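Long-range contacts in beta-galactoside alpha-2,6-sialyltransferase (Photobacterium sp., PDB 2Z4T), which transfers sialic acid from a CMP-linked donor to galactose of acceptor sugars such as lactose, forming an alpha-2,6 linkage: residues 87-92 / 108-114; 202-206 / 278-282; 294-300 / 485-491; 361-365 / 405-411. All coordinates share one frame; numbering follows the deposited sequence.

Interaction 1: residues 87-92 / 108-114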
# COMPACT_ATOMS: atom_id res chain seq x y z
N ASP A 87 14.82 -10.18 -22.40
CA ASP A 87 15.21 -11.21 -21.46
C ASP A 87 15.66 -12.46 -22.19
O ASP A 87 15.10 -12.81 -23.23
CB ASP A 87 14.05 -11.54 -20.52
CG ASP A 87 13.62 -10.34 -19.66
OD1 ASP A 87 14.25 -9.24 -19.75
OD2 ASP A 87 12.64 -10.50 -18.88
N GLU A 88 16.67 -13.12 -21.63
CA GLU A 88 17.29 -14.26 -22.27
C GLU A 88 17.99 -15.15 -21.25
O GLU A 88 18.68 -14.66 -20.36
CB GLU A 88 18.30 -13.80 -23.33
CG GLU A 88 18.81 -14.96 -24.15
CD GLU A 88 19.93 -14.60 -25.12
OE1 GLU A 88 20.32 -15.51 -25.87
OE2 GLU A 88 20.43 -13.44 -25.12
N LYS A 89 17.84 -16.47 -21.42
CA LYS A 89 18.53 -17.46 -20.60
C LYS A 89 19.92 -17.78 -21.16
O LYS A 89 20.09 -17.90 -22.37
CB LYS A 89 17.69 -18.75 -20.44
CG LYS A 89 16.40 -18.48 -19.59
CD LYS A 89 15.48 -19.71 -19.42
CE LYS A 89 14.14 -19.33 -18.73
NZ LYS A 89 13.37 -18.37 -19.56
N TYR A 90 20.89 -17.88 -20.25
CA TYR A 90 22.26 -18.28 -20.58
C TYR A 90 22.62 -19.55 -19.79
O TYR A 90 22.27 -19.66 -18.62
CB TYR A 90 23.25 -17.12 -20.31
CG TYR A 90 23.22 -16.09 -21.41
CD1 TYR A 90 22.19 -15.16 -21.50
CD2 TYR A 90 24.19 -16.09 -22.42
CE1 TYR A 90 22.12 -14.25 -22.55
CE2 TYR A 90 24.14 -15.19 -23.47
CZ TYR A 90 23.11 -14.28 -23.53
OH TYR A 90 23.06 -13.39 -24.57
N CYS A 91 23.30 -20.49 -20.44
CA CYS A 91 23.66 -21.77 -19.82
C CYS A 91 25.17 -21.99 -19.78
O CYS A 91 25.89 -21.66 -20.73
CB CYS A 91 23.08 -22.92 -20.61
SG CYS A 91 21.35 -22.82 -21.03
N PHE A 92 25.63 -22.58 -18.68
CA PHE A 92 27.04 -22.90 -18.46
C PHE A 92 27.14 -24.29 -17.83
O PHE A 92 26.47 -24.58 -16.83
CB PHE A 92 27.70 -21.84 -17.58
CG PHE A 92 27.61 -20.45 -18.15
CD1 PHE A 92 26.56 -19.62 -17.81
CD2 PHE A 92 28.55 -20.01 -19.08
CE1 PHE A 92 26.45 -18.34 -18.36
CE2 PHE A 92 28.45 -18.73 -19.64
CZ PHE A 92 27.39 -17.89 -19.28
N VAL A 108 24.33 -24.95 -15.00
CA VAL A 108 23.99 -23.62 -14.48
C VAL A 108 23.11 -22.87 -15.47
O VAL A 108 23.42 -22.80 -16.64
CB VAL A 108 25.27 -22.77 -14.19
CG1 VAL A 108 24.92 -21.30 -13.83
CG2 VAL A 108 26.08 -23.40 -13.09
N THR A 109 22.01 -22.31 -14.98
CA THR A 109 21.12 -21.51 -15.80
C THR A 109 21.01 -20.11 -15.23
O THR A 109 20.65 -19.93 -14.07
CB THR A 109 19.72 -22.14 -15.90
OG1 THR A 109 19.82 -23.37 -16.59
CG2 THR A 109 18.80 -21.26 -16.71
N LEU A 110 21.32 -19.12 -16.05
CA LEU A 110 21.15 -17.73 -15.66
C LEU A 110 20.01 -17.15 -16.48
O LEU A 110 20.09 -17.05 -17.72
CB LEU A 110 22.45 -16.94 -15.83
CG LEU A 110 23.70 -17.49 -15.11
CD1 LEU A 110 24.92 -16.61 -15.31
CD2 LEU A 110 23.46 -17.66 -13.62
N ASN A 111 18.92 -16.80 -15.79
CA ASN A 111 17.82 -16.05 -16.37
C ASN A 111 18.18 -14.57 -16.25
O ASN A 111 18.17 -14.00 -15.14
CB ASN A 111 16.50 -16.33 -15.63
CG ASN A 111 16.32 -17.83 -15.28
OD1 ASN A 111 16.18 -18.67 -16.18
ND2 ASN A 111 16.33 -18.15 -13.97
N VAL A 112 18.55 -13.98 -17.39
CA VAL A 112 18.86 -12.55 -17.45
C VAL A 112 17.59 -11.75 -17.79
O VAL A 112 16.95 -11.98 -18.82
CB VAL A 112 20.01 -12.20 -18.45
CG1 VAL A 112 20.38 -10.72 -18.33
CG2 VAL A 112 21.27 -13.08 -18.20
N VAL A 113 17.24 -10.81 -16.91
CA VAL A 113 15.98 -10.07 -17.06
C VAL A 113 16.29 -8.58 -16.96
O VAL A 113 17.31 -8.21 -16.35
CB VAL A 113 14.95 -10.47 -15.97
CG1 VAL A 113 14.67 -12.01 -16.01
CG2 VAL A 113 15.44 -10.05 -14.57
N ALA A 114 15.45 -7.74 -17.55
CA ALA A 114 15.63 -6.29 -17.44
C ALA A 114 15.75 -5.82 -15.98
O ALA A 114 15.01 -6.31 -15.11
CB ALA A 114 14.50 -5.56 -18.13

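Interaction 2: residues 202-206 / 278-282. With GAL (beta-D-galactopyranose), chain B.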
# COMPACT_ATOMS: atom_id res chain seq x y z
N THR A 202 -4.06 8.14 -4.67
CA THR A 202 -4.79 8.64 -5.83
C THR A 202 -4.96 10.16 -5.80
O THR A 202 -4.49 10.85 -6.74
CB THR A 202 -6.16 7.92 -6.00
OG1 THR A 202 -5.93 6.50 -6.11
CG2 THR A 202 -6.90 8.40 -7.25
N ALA A 203 -5.61 10.68 -4.75
CA ALA A 203 -5.87 12.13 -4.61
C ALA A 203 -4.62 12.97 -4.76
O ALA A 203 -4.69 14.10 -5.25
CB ALA A 203 -6.54 12.46 -3.28
N HIS A 204 -3.48 12.40 -4.33
CA HIS A 204 -2.18 13.08 -4.34
C HIS A 204 -1.24 12.61 -5.46
O HIS A 204 -0.03 12.86 -5.39
CB HIS A 204 -1.48 12.89 -2.99
CG HIS A 204 -2.18 13.57 -1.86
ND1 HIS A 204 -1.80 14.81 -1.39
CD2 HIS A 204 -3.26 13.21 -1.13
CE1 HIS A 204 -2.62 15.18 -0.42
NE2 HIS A 204 -3.52 14.23 -0.25
N SER A 205 -1.79 11.91 -6.47
CA SER A 205 -0.97 11.32 -7.55
C SER A 205 -0.02 12.37 -8.14
O SER A 205 1.03 12.00 -8.70
CB SER A 205 -1.70 10.37 -8.53
OG SER A 205 -3.02 10.78 -8.85
N PHE A 206 -0.41 13.64 -8.20
CA PHE A 206 -0.26 14.40 -9.40
C PHE A 206 1.12 14.89 -8.85
O PHE A 206 2.16 14.71 -9.49
CB PHE A 206 -1.18 15.61 -9.55
CG PHE A 206 -0.67 16.64 -10.56
CD1 PHE A 206 -1.20 16.69 -11.85
CD2 PHE A 206 0.36 17.54 -10.23
CE1 PHE A 206 -0.71 17.62 -12.79
CE2 PHE A 206 0.86 18.47 -11.16
CZ PHE A 206 0.32 18.51 -12.45
N SER A 278 -7.29 16.16 -13.28
CA SER A 278 -5.94 15.65 -13.53
C SER A 278 -5.77 14.22 -13.02
O SER A 278 -5.17 13.40 -13.70
CB SER A 278 -4.87 16.57 -12.93
OG SER A 278 -4.66 17.73 -13.75
N VAL A 279 -6.29 13.91 -11.84
CA VAL A 279 -5.94 12.62 -11.25
C VAL A 279 -6.52 11.40 -11.97
O VAL A 279 -6.00 10.28 -11.80
CB VAL A 279 -6.15 12.56 -9.71
CG1 VAL A 279 -5.36 13.67 -9.05
CG2 VAL A 279 -7.59 12.61 -9.32
N TYR A 280 -7.56 11.62 -12.78
CA TYR A 280 -8.21 10.53 -13.51
C TYR A 280 -7.83 10.47 -14.99
O TYR A 280 -8.64 10.12 -15.83
CB TYR A 280 -9.73 10.53 -13.28
CG TYR A 280 -10.06 10.32 -11.82
CD1 TYR A 280 -9.78 9.11 -11.20
CD2 TYR A 280 -10.61 11.36 -11.04
CE1 TYR A 280 -10.06 8.89 -9.84
CE2 TYR A 280 -10.90 11.17 -9.70
CZ TYR A 280 -10.61 9.93 -9.10
OH TYR A 280 -10.85 9.71 -7.77
N ASN A 281 -6.57 10.79 -15.29
CA ASN A 281 -6.05 10.67 -16.66
C ASN A 281 -4.82 9.79 -16.79
O ASN A 281 -4.32 9.61 -17.91
CB ASN A 281 -5.78 12.05 -17.27
CG ASN A 281 -6.99 12.63 -17.92
OD1 ASN A 281 -7.62 13.55 -17.39
ND2 ASN A 281 -7.34 12.11 -19.07
N TRP A 282 -4.33 9.23 -15.67
CA TRP A 282 -3.14 8.36 -15.74
C TRP A 282 -3.26 7.29 -16.82
O TRP A 282 -2.33 7.06 -17.59
CB TRP A 282 -2.76 7.75 -14.38
CG TRP A 282 -2.35 8.79 -13.35
CD1 TRP A 282 -2.97 9.06 -12.16
CD2 TRP A 282 -1.26 9.72 -13.45
NE1 TRP A 282 -2.33 10.09 -11.52
CE2 TRP A 282 -1.28 10.51 -12.29
CE3 TRP A 282 -0.27 9.95 -14.41
CZ2 TRP A 282 -0.33 11.52 -12.05
CZ3 TRP A 282 0.66 10.96 -14.18
CH2 TRP A 282 0.62 11.73 -13.01
C1 GAL B . -3.72 15.15 5.08
C2 GAL B . -4.00 15.68 3.68
C3 GAL B . -5.35 15.16 3.21
C4 GAL B . -5.43 13.64 3.37
C5 GAL B . -5.03 13.19 4.78
C6 GAL B . -4.89 11.67 4.91
O2 GAL B . -3.95 17.10 3.69
O3 GAL B . -5.57 15.52 1.85
O4 GAL B . -4.60 13.04 2.40
O5 GAL B . -3.77 13.74 5.08
O6 GAL B . -6.12 11.00 4.79

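Interaction 3: residues 294-300 / 485-491. With PO4 (phosphate ion), chain I.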
# COMPACT_ATOMS: atom_id res chain seq x y z
N ARG A 294 -14.15 1.94 -3.15
CA ARG A 294 -15.48 1.45 -3.48
C ARG A 294 -15.77 1.78 -4.94
O ARG A 294 -16.31 2.84 -5.26
CB ARG A 294 -16.53 2.06 -2.55
CG ARG A 294 -16.59 1.45 -1.13
CD ARG A 294 -17.16 0.02 -1.14
NE ARG A 294 -18.58 0.01 -1.50
CZ ARG A 294 -19.58 0.06 -0.62
NH1 ARG A 294 -19.33 0.11 0.69
NH2 ARG A 294 -20.85 0.06 -1.04
N LYS A 295 -15.38 0.86 -5.81
CA LYS A 295 -15.62 0.98 -7.24
C LYS A 295 -17.07 1.25 -7.59
O LYS A 295 -17.36 1.98 -8.55
CB LYS A 295 -15.13 -0.28 -7.95
CG LYS A 295 -15.37 -0.28 -9.44
CD LYS A 295 -14.73 -1.51 -10.07
CE LYS A 295 -15.45 -1.93 -11.34
NZ LYS A 295 -14.57 -2.78 -12.17
N ASP A 296 -17.99 0.68 -6.82
CA ASP A 296 -19.41 0.77 -7.13
C ASP A 296 -19.95 2.19 -7.02
O ASP A 296 -21.03 2.49 -7.52
CB ASP A 296 -20.26 -0.23 -6.31
CG ASP A 296 -20.03 -0.12 -4.80
OD1 ASP A 296 -18.95 0.34 -4.36
OD2 ASP A 296 -20.94 -0.54 -4.04
N TYR A 297 -19.19 3.07 -6.39
CA TYR A 297 -19.59 4.46 -6.32
C TYR A 297 -19.74 5.09 -7.72
O TYR A 297 -20.65 5.90 -7.95
CB TYR A 297 -18.63 5.29 -5.48
CG TYR A 297 -19.18 6.65 -5.17
CD1 TYR A 297 -20.30 6.78 -4.35
CD2 TYR A 297 -18.62 7.81 -5.72
CE1 TYR A 297 -20.83 8.03 -4.05
CE2 TYR A 297 -19.14 9.08 -5.42
CZ TYR A 297 -20.25 9.17 -4.58
OH TYR A 297 -20.82 10.39 -4.29
N LEU A 298 -18.87 4.71 -8.66
CA LEU A 298 -19.00 5.26 -10.02
C LEU A 298 -20.24 4.75 -10.80
O LEU A 298 -20.52 5.24 -11.89
CB LEU A 298 -17.72 5.08 -10.83
CG LEU A 298 -16.46 5.76 -10.30
CD1 LEU A 298 -15.37 5.79 -11.39
CD2 LEU A 298 -16.76 7.16 -9.76
N THR A 299 -20.98 3.81 -10.22
CA THR A 299 -22.17 3.22 -10.84
C THR A 299 -23.40 3.64 -10.05
O THR A 299 -24.42 4.04 -10.64
CB THR A 299 -22.07 1.68 -10.88
OG1 THR A 299 -21.06 1.30 -11.82
CG2 THR A 299 -23.42 1.02 -11.26
N LEU A 300 -23.31 3.53 -8.73
CA LEU A 300 -24.34 4.03 -7.81
C LEU A 300 -24.75 5.49 -8.09
O LEU A 300 -25.94 5.82 -7.96
CB LEU A 300 -23.87 3.88 -6.37
CG LEU A 300 -23.86 2.44 -5.83
CD1 LEU A 300 -23.07 2.33 -4.53
CD2 LEU A 300 -25.29 1.89 -5.63
N VAL A 485 -21.94 10.52 0.66
CA VAL A 485 -21.22 9.34 0.15
C VAL A 485 -21.85 8.05 0.73
O VAL A 485 -21.98 7.04 0.01
CB VAL A 485 -19.72 9.48 0.22
CG1 VAL A 485 -19.05 8.20 -0.27
CG2 VAL A 485 -19.30 10.67 -0.65
N MET A 486 -22.12 7.97 2.03
CA MET A 486 -21.66 6.89 2.88
C MET A 486 -23.12 6.32 2.94
O MET A 486 -23.37 5.10 2.98
CB MET A 486 -21.17 7.31 4.25
CG MET A 486 -19.65 7.34 4.33
SD MET A 486 -19.03 7.14 5.99
CE MET A 486 -18.72 8.78 6.42
N ILE A 487 -24.09 7.25 2.87
CA ILE A 487 -25.47 6.91 2.58
C ILE A 487 -25.60 6.22 1.22
O ILE A 487 -26.17 5.14 1.15
CB ILE A 487 -26.40 8.14 2.62
CG1 ILE A 487 -26.57 8.67 4.05
CG2 ILE A 487 -27.78 7.80 2.04
CD1 ILE A 487 -27.11 10.09 4.10
N LYS A 488 -25.09 6.85 0.16
CA LYS A 488 -25.18 6.27 -1.19
C LYS A 488 -24.59 4.88 -1.28
O LYS A 488 -25.10 4.04 -2.03
CB LYS A 488 -24.46 7.15 -2.21
CG LYS A 488 -25.36 7.67 -3.29
CD LYS A 488 -25.95 6.54 -4.10
CE LYS A 488 -26.95 7.08 -5.14
NZ LYS A 488 -28.11 7.78 -4.54
N LEU A 489 -23.50 4.66 -0.55
CA LEU A 489 -22.83 3.38 -0.51
C LEU A 489 -23.57 2.34 0.35
O LEU A 489 -23.14 1.18 0.43
CB LEU A 489 -21.39 3.54 -0.02
CG LEU A 489 -20.45 4.35 -0.92
CD1 LEU A 489 -19.16 4.61 -0.16
CD2 LEU A 489 -20.18 3.59 -2.18
N GLY A 490 -24.67 2.75 0.97
CA GLY A 490 -25.46 1.85 1.80
C GLY A 490 -24.79 1.53 3.12
O GLY A 490 -25.11 0.54 3.75
N ILE A 491 -23.85 2.36 3.55
CA ILE A 491 -23.16 2.11 4.81
C ILE A 491 -24.06 2.53 5.95
O ILE A 491 -24.13 1.90 6.99
CB ILE A 491 -21.83 2.85 4.85
CG1 ILE A 491 -20.93 2.28 3.74
CG2 ILE A 491 -21.20 2.72 6.23
CD1 ILE A 491 -19.76 3.15 3.37
P PO4 I . -12.17 -5.58 -10.31
O1 PO4 I . -12.85 -4.30 -10.72
O2 PO4 I . -11.53 -6.21 -11.54
O3 PO4 I . -11.10 -5.27 -9.30
O4 PO4 I . -13.23 -6.49 -9.70
O HOH W 1 -21.53 -1.17 1.86

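Interaction 4: residues 361-365 / 405-411. With C5P (cytidine-5'-monophosphate), chain C; GAL (beta-D-galactopyranose), chain B; GLC (alpha-D-glucopyranose), chain D.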
# COMPACT_ATOMS: atom_id res chain seq x y z
N GLY A 361 -11.53 5.38 16.40
CA GLY A 361 -11.45 6.84 16.57
C GLY A 361 -11.20 7.58 15.27
O GLY A 361 -11.06 6.96 14.22
N THR A 362 -11.15 8.90 15.35
CA THR A 362 -10.80 9.73 14.20
C THR A 362 -9.74 10.78 14.58
O THR A 362 -9.33 10.87 15.73
CB THR A 362 -12.05 10.43 13.60
OG1 THR A 362 -11.73 10.92 12.29
CG2 THR A 362 -12.51 11.59 14.48
N THR A 363 -9.32 11.57 13.60
CA THR A 363 -8.43 12.68 13.89
C THR A 363 -8.89 13.89 13.11
O THR A 363 -9.73 13.75 12.23
CB THR A 363 -6.97 12.34 13.52
OG1 THR A 363 -6.12 13.33 14.08
CG2 THR A 363 -6.77 12.26 12.01
N VAL A 364 -8.34 15.07 13.42
CA VAL A 364 -8.60 16.25 12.60
C VAL A 364 -7.39 16.56 11.75
O VAL A 364 -6.28 16.70 12.28
CB VAL A 364 -8.74 17.55 13.42
CG1 VAL A 364 -9.92 18.37 12.87
CG2 VAL A 364 -8.80 17.31 14.92
N TRP A 365 -7.60 16.71 10.44
CA TRP A 365 -6.56 17.25 9.56
C TRP A 365 -6.65 18.79 9.51
O TRP A 365 -7.74 19.36 9.58
CB TRP A 365 -6.66 16.66 8.14
CG TRP A 365 -6.65 15.14 8.06
CD1 TRP A 365 -7.58 14.35 7.42
CD2 TRP A 365 -5.67 14.23 8.61
NE1 TRP A 365 -7.25 13.02 7.54
CE2 TRP A 365 -6.08 12.91 8.26
CE3 TRP A 365 -4.51 14.40 9.37
CZ2 TRP A 365 -5.36 11.77 8.63
CZ3 TRP A 365 -3.79 13.26 9.75
CH2 TRP A 365 -4.22 11.96 9.38
N HIS A 405 -7.42 5.85 15.15
CA HIS A 405 -6.69 6.78 14.24
C HIS A 405 -5.16 6.89 14.21
O HIS A 405 -4.55 7.40 15.14
CB HIS A 405 -7.41 8.08 13.89
CG HIS A 405 -7.36 8.40 12.43
ND1 HIS A 405 -6.20 8.79 11.78
CD2 HIS A 405 -8.32 8.36 11.46
CE1 HIS A 405 -6.45 8.98 10.50
NE2 HIS A 405 -7.73 8.74 10.28
N PRO A 406 -4.55 6.36 13.14
CA PRO A 406 -3.09 6.39 12.96
C PRO A 406 -2.50 7.79 13.15
O PRO A 406 -1.43 7.91 13.74
CB PRO A 406 -2.89 5.91 11.52
CG PRO A 406 -4.10 5.04 11.23
CD PRO A 406 -5.25 5.61 12.07
N GLY A 407 -3.21 8.82 12.68
CA GLY A 407 -2.80 10.20 12.85
C GLY A 407 -3.45 10.93 14.02
O GLY A 407 -3.51 12.16 14.03
N GLY A 408 -3.91 10.19 15.03
CA GLY A 408 -4.66 10.80 16.13
C GLY A 408 -3.81 11.58 17.12
O GLY A 408 -4.29 12.54 17.74
N GLY A 409 -2.55 11.17 17.28
CA GLY A 409 -1.61 11.87 18.12
C GLY A 409 -2.17 12.07 19.51
O GLY A 409 -2.56 11.11 20.17
N ILE A 410 -2.24 13.33 19.93
CA ILE A 410 -2.64 13.66 21.28
C ILE A 410 -4.10 13.32 21.55
O ILE A 410 -4.50 13.21 22.70
CB ILE A 410 -2.27 15.14 21.64
CG1 ILE A 410 -1.47 15.20 22.95
CG2 ILE A 410 -3.49 16.09 21.60
CD1 ILE A 410 -2.29 15.02 24.33
N ILE A 411 -4.90 13.13 20.49
CA ILE A 411 -6.30 12.71 20.64
C ILE A 411 -6.38 11.32 21.22
O ILE A 411 -7.17 11.05 22.14
CB ILE A 411 -7.06 12.71 19.29
CG1 ILE A 411 -7.13 14.12 18.72
CG2 ILE A 411 -8.46 12.13 19.46
CD1 ILE A 411 -7.74 14.18 17.36
O3P C5P C . -10.53 7.62 9.16
P C5P C . -9.97 7.66 7.78
O1P C5P C . -8.86 8.70 7.76
O2P C5P C . -11.05 7.71 6.71
O5' C5P C . -9.32 6.24 7.55
C5' C5P C . -8.41 5.98 6.51
C4' C5P C . -7.72 4.68 6.89
O4' C5P C . -7.01 4.85 8.13
C3' C5P C . -8.68 3.54 7.18
O3' C5P C . -9.01 2.78 6.02
C2' C5P C . -7.86 2.68 8.10
O2' C5P C . -6.83 2.00 7.38
C1' C5P C . -7.11 3.66 8.93
N1 C5P C . -7.80 3.90 10.20
C2 C5P C . -7.64 2.96 11.26
N3 C5P C . -8.26 3.16 12.45
C4 C5P C . -9.05 4.25 12.65
C5 C5P C . -9.22 5.20 11.62
C6 C5P C . -8.58 5.00 10.39
O2 C5P C . -6.95 1.95 11.11
N4 C5P C . -9.63 4.42 13.86
C1 GAL B . -3.72 15.15 5.08
C2 GAL B . -4.00 15.68 3.68
C3 GAL B . -5.35 15.16 3.21
C4 GAL B . -5.43 13.64 3.37
C5 GAL B . -5.03 13.19 4.78
C6 GAL B . -4.89 11.67 4.91
O2 GAL B . -3.95 17.10 3.69
O3 GAL B . -5.57 15.52 1.85
O4 GAL B . -4.60 13.04 2.40
O5 GAL B . -3.77 13.74 5.08
O6 GAL B . -6.12 11.00 4.79
C1 GLC D . 0.16 16.11 8.61
C2 GLC D . -0.41 14.70 8.46
C3 GLC D . -1.04 14.57 7.07
C4 GLC D . -2.06 15.69 6.78
C5 GLC D . -1.42 17.07 7.11
C6 GLC D . -2.25 18.36 6.97
O1 GLC D . 1.12 16.40 7.59
O2 GLC D . 0.59 13.70 8.58
O3 GLC D . -1.59 13.28 6.94
O4 GLC D . -2.42 15.59 5.42
O5 GLC D . -0.91 17.03 8.44
O6 GLC D . -3.61 18.19 6.61

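Interaction 1: residues 87-92 / 108-114
Phe92 lays its ring across the Leu110 side chain at about a right angle, with Phe92 CE1 3.8 Å from Leu110 CD1. The Tyr90 ring crosses Val112 at a slant, Tyr90 CD1 lying 4.0 Å from Val112 CG2. In both aromatic residues CG is anti to the carbonyl carbon (chi1 -58° in Phe92, -79° in Tyr90). With CG beside the backbone N, each ring leans back along its strand to the residue diagonal to its direct partner. Direct partners follow an antiparallel register: Glu88, Tyr90 and Phe92 form hydrogen-bonded pairs with Val112, Leu110 and Val108. The bond from Leu110 N to Tyr90 O is 2.8 Å and almost straight.

The other face of the sheet carries Lys89, Cys91, Thr109 and Asn111. It is more polar. Here the aliphatic chain of Lys89 runs over the amide oxygen of Asn111, with Lys89 CE 3.3 Å from Asn111 OD1. Asn111 ND2 is bonded to Asn31 and Thr33. Beyond the last backbone pair, Asp87 OD1 accepts from Ala114 N at 2.9 Å, met from above the carboxylate plane, and also forms a salt bridge with Arg193.

The pairing belongs to the hairpin of strands 88-98 and 103-122, in the immunoglobulin-like beta-sandwich domain. Strand 52-61 flanks it on one edge, where Cys91 forms a disulfide with Cys61. Strand 26-35 lies along the other edge, beside Thr109 and Asn111. Leu42 of strand 39-42 packs on Val108 and Leu110.

Interaction 2: residues 202-206 / 278-282
The acceptor-sugar pocket is bordered by segment 202-206, a type I turn (Thr202 to Ser205) leading into helix 205-216, which packs on segment 278-282 through Ser205 and Trp282. Trp282 NE1 donates to Ser205 OG at 2.8 Å with an angle of 166°. The oxygen lies at the edge of the indole, in the ring plane. Ser205 OG in turn donates to Thr202 O at 2.6 Å, in the carbonyl plane and on a lone pair. The same carbonyl also accepts from Ser205 N, closing the turn. The small chi1 of Ser205, 37°, swings OG back over this turn while holding it at the N-H edge of the indole.

Apolar atoms fill in around this chain of bonds. Val279 CG1 sits 3.7 Å from Thr202 O, and Val279 CB is close to Ser205 OG. Thr202 CG2 meets the Tyr280 side chain at about a right angle, 4.1 Å from Tyr280 CE1. Phe206 CD1 touches Ser278 CB at 3.8 Å, and Trp282 CZ2, at the indole edge, meets Phe206 CA near the ring plane. Leu229 of strand 222-230 and Leu209 of helix 205-216 also pack on Trp282.

The His204 side chain leaves this packing, and its ring reaches the galactose. Its NE2 donates to GAL O4 at 3.1 Å and is also hydrogen-bonded to GAL O3, in the imidazole plane. His204 ND1 is bonded to His175, and His204 N to Asn201. His204 is also the helix N-cap. Behind it, the indole and the Thr202 carbonyl grip the Ser205 hydroxyl from opposite sides. This fixes its rotation and ties the sugar-binding turn to buried aromatic packing.

Interaction 3: residues 294-300 / 485-491
Leu489 fills the tight centre of the contact between 294-300 and 485-491. Its CD2 lies over one face of the Arg294 guanidinium. The same methyl is 3.9 Å from Tyr297 CD1 and 3.9 Å from Leu300 CD1. Tyr297 reaches across with CG anti to its own N (chi1 -168°). There Lys488 CB sits at the ring edge, and Val485 CG2 is 4.0 Å from Tyr297 OH. Tyr237 and Tyr241 of helix 234-243 close in on Val485.

The side near Lys488 faces solvent. Lys488 is exposed, and its CD and CE touch Leu300 CB and O, with Lys488 CD 4.1 Å from Leu300 CB. It also touches Glu301, which belongs to a magnesium site. Water enters on the Arg294 side: one molecule accepts from Arg294 NH1 and donates to Leu489 O.

Arg294 is bent at chi2 and chi3, which folds its guanidinium back to Asp296. NE bonds to Asp296 OD1 at 2.9 Å, and NH2 to Asp296 OD2 at 3.1 Å, both on syn lone pairs and in the guanidinium plane. NH2 also donates to Leu489 O at 2.9 Å, while NH1 reaches Phe453 O. Leu489 O lies just before Gly490, where a Schellman motif ends helix 481-488. Held flat by the two-pronged salt bridge, the guanidinium would probably offset the partial negative charge of Leu489 O at this C-terminal end.

Interaction 4: residues 361-365 / 405-411
Thr363 and His405 carry the nonpolar part of the contact. Thr363 CG2 stands over the imidazole face in a CH-pi contact, 3.7 Å from the ring centroid. The same methyl also lies over one face of the Trp365 indole, and GAL C5 lies over the opposite face. Trp365 CZ2 comes within 3.5 Å of His405 CE1, the two planes steeply inclined at 77°. Ile411 CD1 packs on Val364 CG2 at 4.1 Å.

Hydrogen bonds fix the polar groups. Thr363 OG1, anti to its N (chi1 -168°), donates to Gly407 O at 2.9 Å from above the carbonyl plane. Gly407 N donates in the imidazole plane to His405 ND1 at 3.1 Å. That bond orients the ring and leaves NE2 as the donor to C5P O1P, 2.8 Å away and nearly straight.

Ligand contacts complete the set. Gly361 O accepts from C5P N4 at 2.9 Å, consistent with recognition of the cytosine amino group. GLC O3 sits over the indole near Trp365 CZ3. Nucleotide on His405 and sugar on Trp365 are held on neighbouring rings, as expected for the donor and acceptor site in the cleft of a GT-B glycosyltransferase.

From the N terminus, interaction 1 comes first and closes a short hairpin in the immunoglobulin-like domain. Its later strand, 103-122, runs on into the first large sheet of the GT-B part. Interaction 2 follows in series and closes a loop of 71 residues beside that sheet. Interaction 3 closes the longest loop, 184 residues, and joins the region after strand 288-292 to helix 481-488 near the C terminus. Interaction 4 is nested inside that loop, in the half built on the six-stranded parallel sheet. Interactions 2 and 4 both touch the galactose, although their centres are about 26 Å apart. Interaction 1 stands about 51 Å from interaction 4, centre to centre.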